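Local coordinates for protein dihydrofolate reductase (Schistosoma mansoni, PDB 3VCO) that reduces 7,8-dihydrofolate to tetrahydrofolate with NADPH, supplying the folate cofactor needed to make thymidylate, purines and glycine, at residues A[33-38]-A[161-166]. Sequence-based numbering, arbitrary orientation.
Sequences WGIGKG and CDTYFP
W33-G34-I35 and T163-Y164-F165 run antiparallel through a single bridge, with G34 opposite Y164 as a non-hydrogen-bonded pair flanked by the bonds F165 N to W33 O (2.9 Å) and I35 N to T163 O (2.8 Å). Between these bonds the CA of G34 makes CH...O contacts with C161 O and T163 O (3.4 Å to the latter). W33 and F165 extend side by side. With its CG anti to the backbone N (chi1 -163°), F165 places CD2 3.3 Å from W33 CE3, at the edge of the indole, the six-membered ring of W33 and the F165 ring meeting obliquely at 43°. The F165 ring also meets Y137 of helix 134-142, an NADP(+)-binding residue by similarity, while W33 stacks on W170. I35 lays CG1 over the backbone beside F165 N (3.4 Å), and its CD1 lies against Y164 O and T163 CG2. Farther along, at the exposed rim, the K37 chain crosses T163 at about a right angle, bringing K37 CE to 3.5 Å from T163 OG1. C161 SG packs against G36 CA (3.9 Å), where the chain makes an inverse gamma turn. The segment 33-38 belongs to the glycine-rich loop that, by similarity, binds NADP(+); by its place in the fold it probably corresponds to the mobile active-site loop of bacterial reductases, and 161-166, between strands 148-156 and 174-175, to their FG loop. Two direct backbone bonds, together with the buried contacts of W33, I35 and F165, thus fix the beginning of the cofactor loop against the second loop.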
loop_
_atom_site.group_PDB
_atom_site.type_symbol
_atom_site.label_atom_id
_atom_site.label_comp_id
_atom_site.label_asym_id
_atom_site.label_seq_id
_atom_site.Cartn_x
_atom_site.Cartn_y
_atom_site.Cartn_z
ATOM N N TRP A 33 -7.234 2.066 -14.342
ATOM C CA TRP A 33 -6.410 1.421 -13.326
ATOM C C TRP A 33 -4.992 1.027 -13.819
ATOM O O TRP A 33 -4.509 -0.067 -13.524
ATOM C CB TRP A 33 -7.156 0.256 -12.625
ATOM C CG TRP A 33 -8.368 0.675 -11.759
ATOM C CD1 TRP A 33 -9.500 1.363 -12.178
ATOM C CD2 TRP A 33 -8.579 0.393 -10.363
ATOM N NE1 TRP A 33 -10.371 1.528 -11.124
ATOM C CE2 TRP A 33 -9.825 0.944 -9.997
ATOM C CE3 TRP A 33 -7.830 -0.266 -9.382
ATOM C CZ2 TRP A 33 -10.336 0.846 -8.689
ATOM C CZ3 TRP A 33 -8.347 -0.345 -8.076
ATOM C CH2 TRP A 33 -9.577 0.212 -7.756
ATOM N N GLY A 34 -4.345 1.922 -14.575
ATOM C CA GLY A 34 -2.889 1.919 -14.681
ATOM C C GLY A 34 -2.273 2.282 -13.311
ATOM O O GLY A 34 -2.784 3.149 -12.593
ATOM N N ILE A 35 -1.194 1.616 -12.925
ATOM C CA ILE A 35 -0.600 1.860 -11.591
ATOM C C ILE A 35 0.222 3.174 -11.530
ATOM O O ILE A 35 1.121 3.383 -12.350
ATOM C CB ILE A 35 0.282 0.669 -11.110
ATOM C CG1 ILE A 35 -0.541 -0.607 -10.995
ATOM C CG2 ILE A 35 0.943 0.989 -9.768
ATOM C CD1 ILE A 35 0.262 -1.808 -10.581
ATOM N N GLY A 36 -0.107 4.027 -10.550
ATOM C CA GLY A 36 0.579 5.283 -10.306
ATOM C C GLY A 36 1.971 5.107 -9.721
ATOM O O GLY A 36 2.158 5.159 -8.491
ATOM N N LYS A 37 2.942 4.884 -10.614
ATOM C CA LYS A 37 4.341 4.698 -10.255
ATOM C C LYS A 37 5.214 5.277 -11.375
ATOM O O LYS A 37 4.707 5.657 -12.437
ATOM C CB LYS A 37 4.637 3.210 -10.078
ATOM C CG LYS A 37 4.813 2.496 -11.404
ATOM C CD LYS A 37 5.126 1.038 -11.234
ATOM C CE LYS A 37 5.373 0.394 -12.569
ATOM N NZ LYS A 37 6.758 0.593 -13.065
ATOM N N GLY A 38 6.523 5.334 -11.146
ATOM C CA GLY A 38 7.431 5.969 -12.082
ATOM C C GLY A 38 7.531 7.467 -11.827
ATOM O O GLY A 38 6.590 8.085 -11.304
ATOM N N CYS A 161 0.018 5.970 -17.433
ATOM C CA CYS A 161 0.508 4.918 -16.539
ATOM C C CYS A 161 0.299 3.571 -17.215
ATOM O O CYS A 161 -0.839 3.118 -17.368
ATOM C CB CYS A 161 -0.203 4.979 -15.173
ATOM S SG CYS A 161 0.577 6.226 -14.120
ATOM N N ASP A 162 1.398 2.941 -17.628
ATOM C CA ASP A 162 1.333 1.767 -18.505
ATOM C C ASP A 162 1.641 0.386 -17.883
ATOM O O ASP A 162 1.687 -0.603 -18.604
ATOM C CB ASP A 162 2.201 1.990 -19.749
ATOM C CG ASP A 162 3.586 2.499 -19.400
ATOM O OD1 ASP A 162 4.179 3.237 -20.224
ATOM O OD2 ASP A 162 4.068 2.169 -18.286
ATOM N N THR A 163 1.866 0.305 -16.574
ATOM C CA THR A 163 1.806 -0.985 -15.875
ATOM C C THR A 163 0.406 -0.997 -15.306
ATOM O O THR A 163 -0.078 0.053 -14.898
ATOM C CB THR A 163 2.873 -1.090 -14.715
ATOM O OG1 THR A 163 4.159 -1.431 -15.265
ATOM C CG2 THR A 163 2.494 -2.137 -13.671
ATOM N N TYR A 164 -0.264 -2.148 -15.293
ATOM C CA TYR A 164 -1.652 -2.179 -14.822
ATOM C C TYR A 164 -1.880 -2.876 -13.524
ATOM O O TYR A 164 -1.225 -3.847 -13.202
ATOM C CB TYR A 164 -2.617 -2.696 -15.893
ATOM C CG TYR A 164 -2.772 -1.676 -17.011
ATOM C CD1 TYR A 164 -3.809 -0.734 -16.986
ATOM C CD2 TYR A 164 -1.878 -1.633 -18.075
ATOM C CE1 TYR A 164 -3.949 0.227 -17.989
ATOM C CE2 TYR A 164 -2.010 -0.670 -19.095
ATOM C CZ TYR A 164 -3.045 0.251 -19.034
ATOM O OH TYR A 164 -3.189 1.192 -20.026
ATOM N N PHE A 165 -2.824 -2.342 -12.770
ATOM C CA PHE A 165 -3.325 -2.992 -11.584
ATOM C C PHE A 165 -4.011 -4.300 -11.978
ATOM O O PHE A 165 -4.583 -4.420 -13.057
ATOM C CB PHE A 165 -4.286 -2.059 -10.867
ATOM C CG PHE A 165 -4.566 -2.450 -9.441
ATOM C CD1 PHE A 165 -3.565 -2.366 -8.472
ATOM C CD2 PHE A 165 -5.830 -2.923 -9.069
ATOM C CE1 PHE A 165 -3.827 -2.728 -7.133
ATOM C CE2 PHE A 165 -6.087 -3.296 -7.743
ATOM C CZ PHE A 165 -5.085 -3.224 -6.794
ATOM N N PRO A 166 -3.913 -5.313 -11.110
ATOM C CA PRO A 166 -4.525 -6.630 -11.362
ATOM C C PRO A 166 -6.013 -6.468 -11.600
ATOM O O PRO A 166 -6.562 -5.466 -11.179
ATOM C CB PRO A 166 -4.260 -7.396 -10.055
ATOM C CG PRO A 166 -2.997 -6.813 -9.548
ATOM C CD PRO A 166 -2.993 -5.332 -9.959
HETATM O O HOH W 1 2.422 2.257 -14.045
#